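Local coordinates for TIR-NB-LRR type resistance protein RPV1 (Vitis rotundifolia, PDB 5KU7), which belongs to the TIR-NB-LRR class of plant disease-resistance proteins, the modelled fragment being its TIR domain, a signalling module built on a flavodoxin-like fold, at residues E60-S64 / L169-R173; H107-Q111 / L137-N142. One frame throughout, in Å; residues are numbered along the deposited sequence.

From the N terminus the chain lays down strand 8-14, crosses to the edge strand 38-39 and returns through helix 52-59 to strand 61-68, the middle strand of the parallel sheet. The segment 60-64, which leads into that strand, waits until almost the end of the domain for its partner at 169-173 on helix 154-175, and interaction 1 thereby closes a loop of about a hundred residues. Interaction 2 is nested inside it: helix 105-110, following strand 95-101, meets the end of helix 130-141 after 25 intervening residues. The first contact ties sheet to C-terminal helix, the second helix to helix; their centres lie 22 Å apart and they do not touch.

Interaction 1: E60-S64 / L169-R173; sequences ESRSS and LKCKR
The chain turns a corner at Arg62 as it enters strand 61-68, and there it faces helix 154-175, the CA atoms of Arg62 and Leu169 being 8.2 Å apart. This is beta-strand against alpha-helix packing in the flavodoxin-like TIR fold, the last helix lying against the central parallel sheet. Arg62 carries most of it. From Arg62, NH2 gives a nearly straight hydrogen bond to Leu169 O (2.6 Å, N-H...O angle 164°), with the acceptor lying in the guanidinium plane. That carbonyl also takes the helical bond from Arg173 N, so two donors grip one oxygen. Arginine suits the place because its long chain spans the gap while its flat end can donate at the edge and stack on a face. The bend at chi3 (58°) turns that end towards the helix, and a salt bridge from NH1 to Asp9 holds it from the strand 8-14 side.

Over one face of this group lies the guanidinium of Arg173, centres 4.0 Å apart and planes inclined by 24°. Stacking of two like charges is probably made tolerable by Asp9, whose carboxylate would offset part of the positive charge. Leu169 CD2 approaches the opposite face towards its rim, and the CB of Lys172 comes to the edge.

One residue on, Ser63 meets the end of Leu169; it is a small residue that lets the leucine methyls in close while its hydroxyl is hydrogen-bonded to Asp9 O. Leu169 also packs on Phe97 of strand 95-101, joining the helix to the next strand. Leu169 CD2 stands 3.8 Å from Ser63 OG, with CD1 of the same leucine at 4.0 Å.

Interaction 2: H107-Q111 / L137-N142; sequences HVRKQ and LTEAAN
Unusually close for two helices, the backbones of Arg109 and Thr138 bring their CA atoms within 4.2 Å, and side chains of the 137-142 segment meet main-chain atoms of the 107-111 segment directly. In this part of the flavodoxin-like TIR fold helix 105-110, which follows strand 95-101, packs against the C-terminal end of helix 130-141, and it ends here in a Schellman motif with Gln111, at positive phi, as its C-prime residue. Ala141 suits the close approach: its methyl rests 3.8 Å from Arg109 CA, and it also touches Val108 CG1 at 3.9 Å. Beside it Val108 CG1 meets Leu137 CD2, the two side chains crossing at about a right angle; Phe68 of strand 61-68 touches Val108 and Leu137, and Phe100 of strand 95-101 touches Val108 and Ala141.

Gln111 folds back on its own helix end. A bend at chi2 (96°) carries the amide over to Val108 O, which receives a hydrogen bond from Gln111 NE2 (3.0 Å, 149°). Glutamine suits the place because its amide can also accept: OE1 takes a bond from Arg134 NE of helix 130-141, while its CG lies against Leu137 CD1.

Thr138 suits its position because its two branches do different work. The hydroxyl, anti to the carbonyl carbon (chi1 -57°), has two acceptors within reach for its one proton, Arg134 O a turn back in its own helix and Arg109 O at 2.9 Å from Thr138 OG1, while the methyl faces the aliphatic part of Arg109. Thr138 CG2 sits 4.1 Å from Arg109 CG.

Interaction 1: E60-S64 / L169-R173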
loop_
_atom_site.group_PDB
_atom_site.type_symbol
_atom_site.label_atom_id
_atom_site.label_comp_id
_atom_site.label_asym_id
_atom_site.label_seq_id
_atom_site.Cartn_x
_atom_site.Cartn_y
_atom_site.Cartn_z
ATOM N N GLU A 60 -11.362 -5.303 -24.752
ATOM C CA GLU A 60 -11.529 -3.882 -25.039
ATOM C C GLU A 60 -10.464 -3.035 -24.357
ATOM O O GLU A 60 -10.577 -1.811 -24.312
ATOM C CB GLU A 60 -12.917 -3.406 -24.626
ATOM C CG GLU A 60 -14.026 -3.922 -25.527
ATOM C CD GLU A 60 -15.404 -3.641 -24.964
ATOM O OE1 GLU A 60 -15.509 -2.874 -23.975
ATOM O OE2 GLU A 60 -16.382 -4.190 -25.510
ATOM N N SER A 61 -9.433 -3.693 -23.836
ATOM C CA SER A 61 -8.309 -3.001 -23.215
ATOM C C SER A 61 -7.086 -3.043 -24.124
ATOM O O SER A 61 -6.835 -4.055 -24.772
ATOM C CB SER A 61 -7.979 -3.621 -21.850
ATOM O OG SER A 61 -9.018 -3.383 -20.904
ATOM N N ARG A 62 -6.335 -1.940 -24.178
ATOM C CA ARG A 62 -5.109 -1.883 -24.987
ATOM C C ARG A 62 -4.015 -2.746 -24.382
ATOM O O ARG A 62 -3.154 -3.248 -25.088
ATOM C CB ARG A 62 -4.606 -0.449 -25.131
ATOM C CG ARG A 62 -5.535 0.473 -25.880
ATOM C CD ARG A 62 -5.001 1.871 -25.794
ATOM N NE ARG A 62 -3.647 1.925 -26.333
ATOM C CZ ARG A 62 -2.719 2.807 -25.969
ATOM N NH1 ARG A 62 -2.984 3.708 -25.019
ATOM N NH2 ARG A 62 -1.511 2.765 -26.539
ATOM N N SER A 63 -4.066 -2.941 -23.070
ATOM C CA SER A 63 -3.084 -3.787 -22.409
ATOM C C SER A 63 -3.618 -4.319 -21.103
ATOM O O SER A 63 -4.666 -3.886 -20.622
ATOM C CB SER A 63 -1.786 -3.018 -22.142
ATOM O OG SER A 63 -1.988 -2.003 -21.172
ATOM N N SER A 64 -2.885 -5.266 -20.528
ATOM C CA SER A 64 -3.157 -5.736 -19.179
ATOM C C SER A 64 -1.924 -5.573 -18.275
ATOM O O SER A 64 -0.783 -5.705 -18.729
ATOM C CB SER A 64 -3.609 -7.193 -19.196
ATOM O OG SER A 64 -4.859 -7.326 -19.842
ATOM N N LEU A 169 2.771 2.891 -23.504
ATOM C CA LEU A 169 1.447 2.960 -24.124
ATOM C C LEU A 169 1.346 4.190 -24.992
ATOM O O LEU A 169 0.637 4.193 -25.994
ATOM C CB LEU A 169 0.329 2.988 -23.081
ATOM C CG LEU A 169 0.129 1.703 -22.282
ATOM C CD1 LEU A 169 -1.034 1.916 -21.359
ATOM C CD2 LEU A 169 -0.139 0.530 -23.257
ATOM N N LYS A 170 2.112 5.216 -24.671
ATOM C CA LYS A 170 2.001 6.404 -25.463
ATOM C C LYS A 170 2.805 6.172 -26.750
ATOM O O LYS A 170 2.395 6.605 -27.822
ATOM C CB LYS A 170 2.525 7.617 -24.709
ATOM C CG LYS A 170 2.479 8.880 -25.563
ATOM C CD LYS A 170 2.668 10.140 -24.748
ATOM C CE LYS A 170 1.858 11.254 -25.364
ATOM N NZ LYS A 170 2.638 12.514 -25.432
ATOM N N CYS A 171 3.875 5.390 -26.675
ATOM C CA CYS A 171 4.676 5.180 -27.865
ATOM C C CYS A 171 3.932 4.209 -28.778
ATOM O O CYS A 171 3.942 4.379 -29.998
ATOM C CB CYS A 171 6.077 4.645 -27.532
ATOM S SG CYS A 171 7.202 5.819 -26.682
ATOM N N LYS A 172 3.257 3.214 -28.206
ATOM C CA LYS A 172 2.472 2.316 -29.045
ATOM C C LYS A 172 1.450 3.104 -29.850
ATOM O O LYS A 172 1.349 2.938 -31.064
ATOM C CB LYS A 172 1.724 1.247 -28.249
ATOM C CG LYS A 172 2.546 0.102 -27.730
ATOM C CD LYS A 172 1.744 -1.190 -27.912
ATOM C CE LYS A 172 0.316 -1.091 -27.379
ATOM N NZ LYS A 172 -0.533 -2.239 -27.866
ATOM N N ARG A 173 0.697 3.960 -29.161
ATOM C CA ARG A 173 -0.343 4.766 -29.791
ATOM C C ARG A 173 0.198 5.703 -30.869
ATOM O O ARG A 173 -0.431 5.885 -31.914
ATOM C CB ARG A 173 -1.104 5.588 -28.742
ATOM C CG ARG A 173 -2.090 6.586 -29.367
ATOM C CD ARG A 173 -3.338 6.782 -28.517
ATOM N NE ARG A 173 -4.139 5.561 -28.414
ATOM C CZ ARG A 173 -5.237 5.435 -27.671
ATOM N NH1 ARG A 173 -5.680 6.459 -26.950
ATOM N NH2 ARG A 173 -5.888 4.281 -27.645
#

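Interaction 2: H107-Q111 / L137-N142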
loop_
_atom_site.group_PDB
_atom_site.type_symbol
_atom_site.label_atom_id
_atom_site.label_comp_id
_atom_site.label_asym_id
_atom_site.label_seq_id
_atom_site.Cartn_x
_atom_site.Cartn_y
_atom_site.Cartn_z
ATOM N N HIS A 107 9.099 -18.805 -9.842
ATOM C CA HIS A 107 8.011 -19.591 -9.243
ATOM C C HIS A 107 6.773 -19.524 -10.136
ATOM O O HIS A 107 6.080 -20.522 -10.338
ATOM C CB HIS A 107 7.647 -19.083 -7.837
ATOM C CG HIS A 107 8.685 -19.376 -6.797
ATOM N ND1 HIS A 107 8.491 -19.115 -5.457
ATOM C CD2 HIS A 107 9.929 -19.907 -6.900
ATOM C CE1 HIS A 107 9.564 -19.481 -4.778
ATOM N NE2 HIS A 107 10.451 -19.963 -5.630
ATOM N N VAL A 108 6.512 -18.344 -10.686
ATOM C CA VAL A 108 5.399 -18.187 -11.604
ATOM C C VAL A 108 5.672 -18.918 -12.888
ATOM O O VAL A 108 4.845 -19.693 -13.350
ATOM C CB VAL A 108 5.133 -16.710 -11.944
ATOM C CG1 VAL A 108 3.939 -16.593 -12.889
ATOM C CG2 VAL A 108 4.889 -15.924 -10.679
ATOM N N ARG A 109 6.869 -18.705 -13.425
ATOM C CA ARG A 109 7.253 -19.248 -14.720
ATOM C C ARG A 109 7.214 -20.764 -14.692
ATOM O O ARG A 109 6.814 -21.405 -15.666
ATOM C CB ARG A 109 8.655 -18.750 -15.108
ATOM C CG ARG A 109 9.053 -18.978 -16.558
ATOM C CD ARG A 109 10.390 -18.292 -16.896
ATOM N NE ARG A 109 11.502 -18.799 -16.090
ATOM C CZ ARG A 109 12.075 -18.128 -15.092
ATOM N NH1 ARG A 109 11.657 -16.905 -14.773
ATOM N NH2 ARG A 109 13.079 -18.679 -14.417
ATOM N N LYS A 110 7.632 -21.326 -13.565
ATOM C CA LYS A 110 7.791 -22.768 -13.452
ATOM C C LYS A 110 6.737 -23.401 -12.546
ATOM O O LYS A 110 6.730 -24.609 -12.366
ATOM C CB LYS A 110 9.200 -23.110 -12.945
ATOM C CG LYS A 110 10.318 -22.592 -13.862
ATOM C CD LYS A 110 11.703 -23.124 -13.502
ATOM C CE LYS A 110 12.227 -22.664 -12.158
ATOM N NZ LYS A 110 13.576 -23.290 -11.914
ATOM N N GLN A 111 5.855 -22.581 -11.979
ATOM C CA GLN A 111 4.844 -23.058 -11.038
ATOM C C GLN A 111 5.477 -23.796 -9.874
ATOM O O GLN A 111 5.130 -24.945 -9.600
ATOM C CB GLN A 111 3.843 -23.975 -11.738
ATOM C CG GLN A 111 2.981 -23.250 -12.730
ATOM C CD GLN A 111 3.530 -23.371 -14.135
ATOM O OE1 GLN A 111 3.589 -24.464 -14.681
ATOM N NE2 GLN A 111 3.939 -22.249 -14.726
ATOM N N LEU A 137 0.794 -18.898 -17.584
ATOM C CA LEU A 137 1.692 -18.440 -16.526
ATOM C C LEU A 137 3.111 -18.323 -17.055
ATOM O O LEU A 137 3.752 -17.284 -16.912
ATOM C CB LEU A 137 1.663 -19.392 -15.329
ATOM C CG LEU A 137 0.412 -19.337 -14.459
ATOM C CD1 LEU A 137 0.427 -20.479 -13.449
ATOM C CD2 LEU A 137 0.288 -17.981 -13.758
ATOM N N THR A 138 3.575 -19.394 -17.694
ATOM C CA THR A 138 4.942 -19.476 -18.194
ATOM C C THR A 138 5.248 -18.397 -19.229
ATOM O O THR A 138 6.304 -17.760 -19.178
ATOM C CB THR A 138 5.208 -20.862 -18.817
ATOM O OG1 THR A 138 4.935 -21.876 -17.845
ATOM C CG2 THR A 138 6.662 -20.991 -19.283
ATOM N N GLU A 139 4.328 -18.191 -20.166
ATOM C CA GLU A 139 4.479 -17.134 -21.166
ATOM C C GLU A 139 4.473 -15.739 -20.523
ATOM O O GLU A 139 5.346 -14.909 -20.788
ATOM C CB GLU A 139 3.377 -17.240 -22.225
ATOM C CG GLU A 139 3.526 -18.452 -23.142
ATOM C CD GLU A 139 2.485 -18.496 -24.239
ATOM O OE1 GLU A 139 1.648 -17.577 -24.307
ATOM O OE2 GLU A 139 2.513 -19.444 -25.051
ATOM N N ALA A 140 3.485 -15.494 -19.667
ATOM C CA ALA A 140 3.333 -14.191 -19.033
ATOM C C ALA A 140 4.583 -13.807 -18.238
ATOM O O ALA A 140 4.991 -12.649 -18.251
ATOM C CB ALA A 140 2.126 -14.189 -18.141
ATOM N N ALA A 141 5.187 -14.784 -17.564
ATOM C CA ALA A 141 6.328 -14.524 -16.689
ATOM C C ALA A 141 7.620 -14.286 -17.472
ATOM O O ALA A 141 8.621 -13.842 -16.907
ATOM C CB ALA A 141 6.515 -15.678 -15.717
ATOM N N ASN A 142 7.603 -14.586 -18.769
ATOM C CA ASN A 142 8.775 -14.341 -19.604
ATOM C C ASN A 142 8.697 -13.008 -20.310
ATOM O O ASN A 142 9.609 -12.633 -21.032
ATOM C CB ASN A 142 8.955 -15.442 -20.639
ATOM C CG ASN A 142 9.850 -16.551 -20.152
ATOM O OD1 ASN A 142 9.383 -17.615 -19.758
ATOM N ND2 ASN A 142 11.150 -16.308 -20.179
#